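Local coordinates for protein alpha-1,4-endofucoidanase (Mariniflexile fucanivorans, PDB 6DLH) that hydrolyses fucoidan, cutting alpha-1,4-linked fucose chains internally as a retaining endo-acting enzyme of glycoside hydrolase family 107, at residues Ile146-Tyr151 / Trp223-Ala228; Trp50-Thr55 / Gln82-Ser87. All coordinates share one frame; numbering follows the deposited sequence.

Contact 1: Ile146-Tyr151 / Trp223-Ala228; sequences IYVNSY and WCFDSA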
ATOM      1  N   ILE A 146       2.564  -1.213 -11.232  1.00 27.06           N
ATOM      2  CA  ILE A 146       1.526  -1.761 -10.376  1.00 27.28           C
ATOM      3  C   ILE A 146       1.553  -3.281 -10.449  1.00 28.08           C
ATOM      4  O   ILE A 146       1.531  -3.849 -11.541  1.00 29.37           O
ATOM      5  CB  ILE A 146       0.141  -1.177 -10.735  1.00 28.59           C
ATOM      6  CG1 ILE A 146       0.106   0.353 -10.601  1.00 27.41           C
ATOM      7  CG2 ILE A 146      -0.955  -1.851  -9.916  1.00 28.00           C
ATOM      8  CD1 ILE A 146       0.205   0.867  -9.178  1.00 29.14           C
ATOM      9  N   TYR A 147       1.588  -3.914  -9.270  1.00 28.53           N
ATOM     10  CA  TYR A 147       1.633  -5.360  -9.157  1.00 31.15           C
ATOM     11  C   TYR A 147       0.223  -5.924  -9.009  1.00 33.67           C
ATOM     12  O   TYR A 147      -0.540  -5.484  -8.152  1.00 34.37           O
ATOM     13  CB  TYR A 147       2.458  -5.789  -7.943  1.00 30.63           C
ATOM     14  CG  TYR A 147       2.417  -7.273  -7.680  1.00 31.60           C
ATOM     15  CD1 TYR A 147       1.350  -7.862  -7.010  1.00 30.35           C
ATOM     16  CD2 TYR A 147       3.446  -8.097  -8.113  1.00 30.37           C
ATOM     17  CE1 TYR A 147       1.304  -9.228  -6.782  1.00 29.61           C
ATOM     18  CE2 TYR A 147       3.423  -9.462  -7.881  1.00 30.67           C
ATOM     19  CZ  TYR A 147       2.349 -10.029  -7.213  1.00 30.98           C
ATOM     20  OH  TYR A 147       2.342 -11.376  -6.993  1.00 29.43           O
ATOM     21  N   VAL A 148      -0.087  -6.932  -9.835  1.00 35.18           N
ATOM     22  CA  VAL A 148      -1.337  -7.672  -9.764  1.00 34.44           C
ATOM     23  C   VAL A 148      -1.008  -9.155  -9.868  1.00 34.33           C
ATOM     24  O   VAL A 148      -0.320  -9.573 -10.792  1.00 34.21           O
ATOM     25  CB  VAL A 148      -2.328  -7.246 -10.867  1.00 33.75           C
ATOM     26  CG1 VAL A 148      -3.520  -8.195 -10.944  1.00 34.42           C
ATOM     27  CG2 VAL A 148      -2.804  -5.808 -10.692  1.00 32.28           C
ATOM     28  N   ASN A 149      -1.474  -9.937  -8.893  1.00 35.03           N
ATOM     29  CA  ASN A 149      -1.351 -11.376  -9.007  1.00 38.04           C
ATOM     30  C   ASN A 149      -2.473 -11.866  -9.916  1.00 42.49           C
ATOM     31  O   ASN A 149      -3.621 -11.450  -9.766  1.00 43.81           O
ATOM     32  CB  ASN A 149      -1.303 -12.065  -7.644  1.00 38.31           C
ATOM     33  CG  ASN A 149      -0.998 -13.540  -7.770  1.00 39.34           C
ATOM     34  OD1 ASN A 149      -1.888 -14.332  -8.076  1.00 42.13           O
ATOM     35  ND2 ASN A 149       0.254 -13.916  -7.555  1.00 38.33           N
ATOM     36  N   SER A 150      -2.114 -12.735 -10.864  1.00 42.12           N
ATOM     37  CA  SER A 150      -2.991 -13.117 -11.960  1.00 40.88           C
ATOM     38  C   SER A 150      -4.204 -13.902 -11.464  1.00 38.98           C
ATOM     39  O   SER A 150      -5.253 -13.852 -12.100  1.00 40.02           O
ATOM     40  CB  SER A 150      -2.230 -13.878 -13.018  1.00 41.02           C
ATOM     41  OG  SER A 150      -1.354 -13.011 -13.730  1.00 41.80           O
ATOM     42  N   TYR A 151      -4.050 -14.608 -10.334  1.00 37.98           N
ATOM     43  CA  TYR A 151      -5.100 -15.420  -9.736  1.00 40.19           C
ATOM     44  C   TYR A 151      -6.199 -14.534  -9.154  1.00 43.85           C
ATOM     45  O   TYR A 151      -7.314 -15.003  -8.949  1.00 43.20           O
ATOM     46  CB  TYR A 151      -4.549 -16.331  -8.633  1.00 39.40           C
ATOM     47  CG  TYR A 151      -3.995 -17.651  -9.108  1.00 40.54           C
ATOM     48  CD1 TYR A 151      -4.815 -18.758  -9.285  1.00 41.07           C
ATOM     49  CD2 TYR A 151      -2.644 -17.798  -9.382  1.00 39.55           C
ATOM     50  CE1 TYR A 151      -4.306 -19.972  -9.728  1.00 40.64           C
ATOM     51  CE2 TYR A 151      -2.120 -19.005  -9.821  1.00 40.12           C
ATOM     52  CZ  TYR A 151      -2.952 -20.097  -9.999  1.00 40.55           C
ATOM     53  OH  TYR A 151      -2.427 -21.284 -10.432  1.00 36.81           O
ATOM     54  N   TRP A 223       2.177  -2.100 -15.508  1.00 29.99           N
ATOM     55  CA  TRP A 223       1.528  -3.181 -14.785  1.00 29.81           C
ATOM     56  C   TRP A 223       2.379  -4.444 -14.913  1.00 29.98           C
ATOM     57  O   TRP A 223       2.772  -4.814 -16.015  1.00 31.42           O
ATOM     58  CB  TRP A 223       0.138  -3.459 -15.376  1.00 29.94           C
ATOM     59  CG  TRP A 223      -0.857  -2.340 -15.321  1.00 29.61           C
ATOM     60  CD1 TRP A 223      -0.967  -1.294 -16.188  1.00 28.62           C
ATOM     61  CD2 TRP A 223      -1.930  -2.197 -14.374  1.00 29.06           C
ATOM     62  NE1 TRP A 223      -2.023  -0.500 -15.833  1.00 32.57           N
ATOM     63  CE2 TRP A 223      -2.632  -1.028 -14.725  1.00 30.47           C
ATOM     64  CE3 TRP A 223      -2.360  -2.936 -13.266  1.00 30.44           C
ATOM     65  CZ2 TRP A 223      -3.734  -0.576 -13.999  1.00 30.36           C
ATOM     66  CZ3 TRP A 223      -3.446  -2.490 -12.545  1.00 31.06           C
ATOM     67  CH2 TRP A 223      -4.120  -1.323 -12.910  1.00 30.39           C
ATOM     68  N   CYS A 224       2.631  -5.141 -13.803  1.00 29.23           N
ATOM     69  CA  CYS A 224       3.269  -6.442 -13.923  1.00 30.16           C
ATOM     70  C   CYS A 224       2.366  -7.501 -13.299  1.00 30.75           C
ATOM     71  O   CYS A 224       1.982  -7.367 -12.139  1.00 31.12           O
ATOM     72  CB  CYS A 224       4.674  -6.457 -13.323  1.00 29.50           C
ATOM     73  SG  CYS A 224       4.736  -6.085 -11.549  1.00 28.52           S
ATOM     74  N   PHE A 225       2.048  -8.544 -14.085  1.00 30.03           N
ATOM     75  CA  PHE A 225       1.111  -9.582 -13.681  1.00 30.17           C
ATOM     76  C   PHE A 225       1.864 -10.859 -13.330  1.00 30.68           C
ATOM     77  O   PHE A 225       2.435 -11.512 -14.199  1.00 33.90           O
ATOM     78  CB  PHE A 225       0.081  -9.843 -14.788  1.00 31.17           C
ATOM     79  CG  PHE A 225      -0.828  -8.674 -15.071  1.00 31.08           C
ATOM     80  CD1 PHE A 225      -1.934  -8.426 -14.268  1.00 30.92           C
ATOM     81  CD2 PHE A 225      -0.573  -7.814 -16.130  1.00 30.54           C
ATOM     82  CE1 PHE A 225      -2.765  -7.340 -14.516  1.00 31.60           C
ATOM     83  CE2 PHE A 225      -1.398  -6.725 -16.373  1.00 30.58           C
ATOM     84  CZ  PHE A 225      -2.492  -6.492 -15.567  1.00 31.09           C
ATOM     85  N   ASP A 226       1.820 -11.220 -12.046  1.00 31.45           N
ATOM     86  CA  ASP A 226       2.520 -12.371 -11.509  1.00 33.74           C
ATOM     87  C   ASP A 226       1.665 -13.621 -11.706  1.00 36.70           C
ATOM     88  O   ASP A 226       0.458 -13.516 -11.916  1.00 36.58           O
ATOM     89  CB  ASP A 226       2.810 -12.143 -10.023  1.00 33.49           C
ATOM     90  CG  ASP A 226       3.936 -12.982  -9.447  1.00 34.30           C
ATOM     91  OD1 ASP A 226       4.596 -13.703 -10.224  1.00 32.53           O
ATOM     92  OD2 ASP A 226       4.151 -12.893  -8.216  1.00 35.01           O
ATOM     93  N   SER A 227       2.308 -14.797 -11.634  1.00 34.53           N
ATOM     94  CA  SER A 227       1.631 -16.086 -11.637  1.00 36.34           C
ATOM     95  C   SER A 227       0.791 -16.270 -12.899  1.00 35.72           C
ATOM     96  O   SER A 227      -0.187 -17.012 -12.882  1.00 37.18           O
ATOM     97  CB  SER A 227       0.791 -16.258 -10.397  1.00 36.43           C
ATOM     98  OG  SER A 227       1.610 -16.302  -9.242  1.00 41.34           O
ATOM     99  N   ALA A 228       1.206 -15.606 -13.985  1.00 36.42           N
ATOM    100  CA  ALA A 228       0.457 -15.520 -15.229  1.00 37.34           C
ATOM    101  C   ALA A 228       0.417 -16.868 -15.953  1.00 39.92           C
ATOM    102  O   ALA A 228      -0.638 -17.274 -16.423  1.00 43.18           O
ATOM    103  CB  ALA A 228       1.028 -14.421 -16.095  1.00 35.47           C
TER
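Ile146-Asn149 and Trp223-Asp226 are neighbouring parallel strands in the buried central sheet of the N-terminal catalytic part of the enzyme, paired residue for residue from Ile146 with Trp223 to Asn149 with Asp226. Three backbone bonds establish the register: Cys224 N to Ile146 O (2.8 Å), Val148 N to Cys224 O, and Asp226 N to Val148 O. On one side of the sheet Ile146 CB sits over a face of the Trp223 indole, offset toward the rim, while Val148 CG2 comes in plane at its edge. Val148 CB also lies 3.6 Å from Phe225 CD1, the two side chains running alongside each other. Helix 198-216 covers Trp223 and Phe225 here; it belongs to the connection between the strands, so the unit is a beta-alpha-beta crossover, consistent with a barrel resembling that of GH29 fucosidases. The other side is polar at its C-terminal end. With CG anti to the backbone N (chi1 174°), the Tyr147 ring runs forward along the strand and its OH donates to Asp226 OD2 at 2.7 Å. That oxygen, in the ring plane at its edge, accepts through its anti lone pair; the carboxylate is turned 75° from the ring. Asp226 OD1 is held by Asn270. Beyond the strands, Ser150 N (2.9 Å) and Ser150 OG (2.6 Å) grip Asp226 O from opposite faces of its carbonyl plane. Asn149 OD1 accepts from Tyr151 N at 3.1 Å, an Asx turn, and Asn149 ND2 donates to Ser227 OG at 3.2 Å, the hydroxyl lying 30° out of the amide plane. An alanine in place of Asn149 would probably leave Tyr151 N without this acceptor, undoing the turn, and leave Ser227 OG dependent mainly on its other partner, Arg156.

Contact 2: Trp50-Thr55 / Gln82-Ser87; sequences WLPERT and QLPLTS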
ATOM      1  N   TRP A  50       7.529  -1.028  -2.827  1.00 23.21           N
ATOM      2  CA  TRP A  50       6.889  -0.667  -1.571  1.00 24.13           C
ATOM      3  C   TRP A  50       5.628  -1.508  -1.384  1.00 24.68           C
ATOM      4  O   TRP A  50       4.614  -1.294  -2.057  1.00 25.00           O
ATOM      5  CB  TRP A  50       6.605   0.841  -1.537  1.00 23.67           C
ATOM      6  CG  TRP A  50       6.234   1.389  -0.197  1.00 24.84           C
ATOM      7  CD1 TRP A  50       7.079   1.800   0.794  1.00 24.76           C
ATOM      8  CD2 TRP A  50       4.902   1.635   0.291  1.00 26.42           C
ATOM      9  NE1 TRP A  50       6.370   2.273   1.865  1.00 24.23           N
ATOM     10  CE2 TRP A  50       5.032   2.182   1.587  1.00 25.64           C
ATOM     11  CE3 TRP A  50       3.618   1.438  -0.235  1.00 26.60           C
ATOM     12  CZ2 TRP A  50       3.922   2.543   2.353  1.00 25.87           C
ATOM     13  CZ3 TRP A  50       2.523   1.796   0.523  1.00 27.09           C
ATOM     14  CH2 TRP A  50       2.677   2.334   1.801  1.00 25.50           C
ATOM     15  N   LEU A  51       5.720  -2.499  -0.491  1.00 24.76           N
ATOM     16  CA  LEU A  51       4.694  -3.527  -0.425  1.00 25.54           C
ATOM     17  C   LEU A  51       4.368  -3.842   1.032  1.00 26.09           C
ATOM     18  O   LEU A  51       5.078  -4.596   1.699  1.00 25.16           O
ATOM     19  CB  LEU A  51       5.159  -4.758  -1.216  1.00 24.90           C
ATOM     20  CG  LEU A  51       4.225  -5.969  -1.238  1.00 26.09           C
ATOM     21  CD1 LEU A  51       2.858  -5.603  -1.800  1.00 25.46           C
ATOM     22  CD2 LEU A  51       4.833  -7.115  -2.044  1.00 25.87           C
ATOM     23  N   PRO A  52       3.288  -3.246   1.585  1.00 26.70           N
ATOM     24  CA  PRO A  52       2.760  -3.669   2.885  1.00 28.19           C
ATOM     25  C   PRO A  52       2.051  -5.013   2.760  1.00 29.15           C
ATOM     26  O   PRO A  52       1.656  -5.420   1.661  1.00 28.59           O
ATOM     27  CB  PRO A  52       1.756  -2.571   3.268  1.00 26.50           C
ATOM     28  CG  PRO A  52       2.019  -1.446   2.286  1.00 27.34           C
ATOM     29  CD  PRO A  52       2.561  -2.099   1.027  1.00 26.62           C
ATOM     30  N   GLU A  53       1.897  -5.692   3.900  1.00 29.22           N
ATOM     31  CA  GLU A  53       1.295  -7.013   3.912  1.00 32.53           C
ATOM     32  C   GLU A  53       0.050  -7.020   4.799  1.00 34.06           C
ATOM     33  O   GLU A  53      -0.116  -6.153   5.659  1.00 33.56           O
ATOM     34  CB  GLU A  53       2.314  -8.048   4.380  1.00 34.05           C
ATOM     35  CG  GLU A  53       3.436  -8.263   3.378  1.00 36.01           C
ATOM     36  CD  GLU A  53       4.465  -9.294   3.801  1.00 37.11           C
ATOM     37  OE1 GLU A  53       4.095 -10.210   4.562  1.00 39.32           O
ATOM     38  OE2 GLU A  53       5.633  -9.174   3.371  1.00 37.10           O
ATOM     39  N   ARG A  54      -0.797  -8.035   4.573  1.00 37.39           N
ATOM     40  CA  ARG A  54      -2.026  -8.293   5.314  1.00 35.27           C
ATOM     41  C   ARG A  54      -2.916  -7.057   5.239  1.00 33.01           C
ATOM     42  O   ARG A  54      -3.090  -6.360   6.227  1.00 35.61           O
ATOM     43  CB  ARG A  54      -1.702  -8.769   6.736  1.00 35.67           C
ATOM     44  CG  ARG A  54      -0.676  -9.893   6.768  1.00 37.40           C
ATOM     45  CD  ARG A  54      -0.442 -10.598   8.097  1.00 41.46           C
ATOM     46  NE  ARG A  54      -1.584 -11.406   8.519  1.00 44.56           N
ATOM     47  CZ  ARG A  54      -1.916 -12.601   8.026  1.00 46.44           C
ATOM     48  NH1 ARG A  54      -1.153 -13.198   7.123  1.00 42.85           N
ATOM     49  NH2 ARG A  54      -3.023 -13.194   8.440  1.00 48.10           N
ATOM     50  N   THR A  55      -3.447  -6.781   4.044  1.00 33.57           N
ATOM     51  CA  THR A  55      -4.041  -5.488   3.748  1.00 35.96           C
ATOM     52  C   THR A  55      -5.555  -5.508   3.944  1.00 38.79           C
ATOM     53  O   THR A  55      -6.193  -4.464   3.844  1.00 36.98           O
ATOM     54  CB  THR A  55      -3.766  -5.062   2.301  1.00 36.72           C
ATOM     55  OG1 THR A  55      -4.421  -6.008   1.456  1.00 36.83           O
ATOM     56  CG2 THR A  55      -2.291  -4.980   1.968  1.00 37.30           C
ATOM     57  N   GLN A  82       7.267   0.318  -7.503  1.00 24.86           N
ATOM     58  CA  GLN A  82       6.219  -0.676  -7.672  1.00 25.74           C
ATOM     59  C   GLN A  82       5.333  -0.705  -6.428  1.00 25.47           C
ATOM     60  O   GLN A  82       5.835  -0.761  -5.307  1.00 24.45           O
ATOM     61  CB  GLN A  82       6.802  -2.065  -7.969  1.00 25.34           C
ATOM     62  CG  GLN A  82       5.738  -3.151  -8.122  1.00 24.92           C
ATOM     63  CD  GLN A  82       6.277  -4.533  -8.417  1.00 24.69           C
ATOM     64  OE1 GLN A  82       5.916  -5.506  -7.758  1.00 24.53           O
ATOM     65  NE2 GLN A  82       7.149  -4.635  -9.410  1.00 24.32           N
ATOM     66  N   LEU A  83       4.014  -0.661  -6.663  1.00 25.00           N
ATOM     67  CA  LEU A  83       2.994  -0.702  -5.626  1.00 26.50           C
ATOM     68  C   LEU A  83       2.090  -1.907  -5.867  1.00 27.32           C
ATOM     69  O   LEU A  83       1.893  -2.323  -7.006  1.00 29.31           O
ATOM     70  CB  LEU A  83       2.145   0.571  -5.702  1.00 25.56           C
ATOM     71  CG  LEU A  83       2.885   1.895  -5.544  1.00 26.32           C
ATOM     72  CD1 LEU A  83       1.983   3.045  -5.987  1.00 25.61           C
ATOM     73  CD2 LEU A  83       3.348   2.086  -4.103  1.00 25.48           C
ATOM     74  N   PRO A  84       1.477  -2.495  -4.820  1.00 28.21           N
ATOM     75  CA  PRO A  84       0.450  -3.511  -5.042  1.00 29.32           C
ATOM     76  C   PRO A  84      -0.800  -2.814  -5.567  1.00 31.07           C
ATOM     77  O   PRO A  84      -1.040  -1.655  -5.223  1.00 29.27           O
ATOM     78  CB  PRO A  84       0.175  -4.028  -3.626  1.00 28.55           C
ATOM     79  CG  PRO A  84       0.526  -2.857  -2.730  1.00 27.98           C
ATOM     80  CD  PRO A  84       1.714  -2.206  -3.398  1.00 27.81           C
ATOM     81  N   LEU A  85      -1.534  -3.502  -6.456  1.00 33.02           N
ATOM     82  CA  LEU A  85      -2.986  -3.384  -6.485  1.00 34.65           C
ATOM     83  C   LEU A  85      -3.552  -4.564  -5.701  1.00 35.89           C
ATOM     84  O   LEU A  85      -4.448  -4.380  -4.884  1.00 36.26           O
ATOM     85  CB  LEU A  85      -3.529  -3.348  -7.917  1.00 32.66           C
ATOM     86  CG  LEU A  85      -5.042  -3.558  -8.059  1.00 35.41           C
ATOM     87  CD1 LEU A  85      -5.838  -2.591  -7.181  1.00 35.20           C
ATOM     88  CD2 LEU A  85      -5.487  -3.422  -9.511  1.00 34.33           C
ATOM     89  N   THR A  86      -2.993  -5.762  -5.949  1.00 36.14           N
ATOM     90  CA  THR A  86      -3.251  -6.934  -5.122  1.00 34.71           C
ATOM     91  C   THR A  86      -1.946  -7.385  -4.482  1.00 33.41           C
ATOM     92  O   THR A  86      -0.873  -6.966  -4.908  1.00 35.04           O
ATOM     93  CB  THR A  86      -3.852  -8.102  -5.922  1.00 36.87           C
ATOM     94  OG1 THR A  86      -2.809  -8.977  -6.360  1.00 37.71           O
ATOM     95  CG2 THR A  86      -4.704  -7.655  -7.092  1.00 37.81           C
ATOM     96  N   SER A  87      -2.062  -8.246  -3.466  1.00 31.53           N
ATOM     97  CA  SER A  87      -0.919  -8.898  -2.854  1.00 32.75           C
ATOM     98  C   SER A  87      -0.645 -10.226  -3.562  1.00 34.96           C
ATOM     99  O   SER A  87      -1.448 -10.666  -4.381  1.00 36.06           O
ATOM    100  CB  SER A  87      -1.133  -9.052  -1.377  1.00 33.30           C
ATOM    101  OG  SER A  87      -1.309  -7.777  -0.763  1.00 32.98           O
TER
HETATM  102  O   HOH W   1       1.222  -7.823   0.230  1.00 34.88           O
HETATM  103  O   HOH W   2      -3.189  -8.969   1.919  1.00 33.58           O
HETATM  104  O   HOH W   3      -3.460  -6.126  -1.046  1.00 33.88           O
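Trp50 and Gln82 join where parallel strand 46-49 gives way to a loop beside strand 80-84, in the central parallel sheet of the catalytic domain, probably a barrel like that of GH29 fucosidases. The sheet pattern persists for one bond: Trp50 N donates to Gln82 O at 3.0 Å, nearly straight (174° at the hydrogen) and almost in line with the carbonyl. Regular parallel pairing would next bring an N-H from Pro84 to Trp50 O, but proline has none; instead its ring carbon Pro84 CD abuts Trp50 O at 3.3 Å, and the two segments part. Apolar atoms take over from there. Leu51, whose CG is anti to the backbone N (chi1 179°), extends CD1 across the Pro84 ring, 3.6 Å from Pro84 CB and nearly as close to Pro84 CG. Trp50 and Leu83 cross at an angle, Trp50 CE3 meeting Leu83 CD2 at 3.9 Å. Pro52 CD packs over one face of the indole, while Trp50 NE1 bonds to Leu395 O and thereby fixes the far edge of the ring. Trp133 of helix 129-139 meets Trp50 edge-to-face and also touches Leu83 and Pro84. The Leu51 side chain also comes within about 4 Å of a bound ethanediol, probably from the crystallisation liquor. Farther along, the two segments stand farther apart and water fills in between them. Thr55 N donates to one water at 3.1 Å, which has only a weak link to Ser87 OG. Two firmer bridges converge on that same hydroxyl: one water donates to Pro52 O at 2.8 Å and lies 2.7 Å from Ser87 OG, and another is bonded to both Thr55 OG1 and Ser87 OG.

How the contacts relate
Both contacts are buried: strands 46-49, 80-84, 143-149 and 222-226 are successive in one parallel sheet, and 50-55 is the loop leaving the first of them. Tyr147 joins the two contacts: its N lies 2.8 Å from Leu83 O and its O 2.8 Å from Leu85 N, both probable hydrogen bonds. A further bond runs from Asn149 N to Thr86 OG1. Contact 1 keeps full strand pairing and buries 602 Å², with direct side-chain bonds at the strand ends. Contact 2 buries 291 Å², retains a single direct backbone bond, and relies on proline-leucine packing and bridging waters where its loop drifts from the sheet.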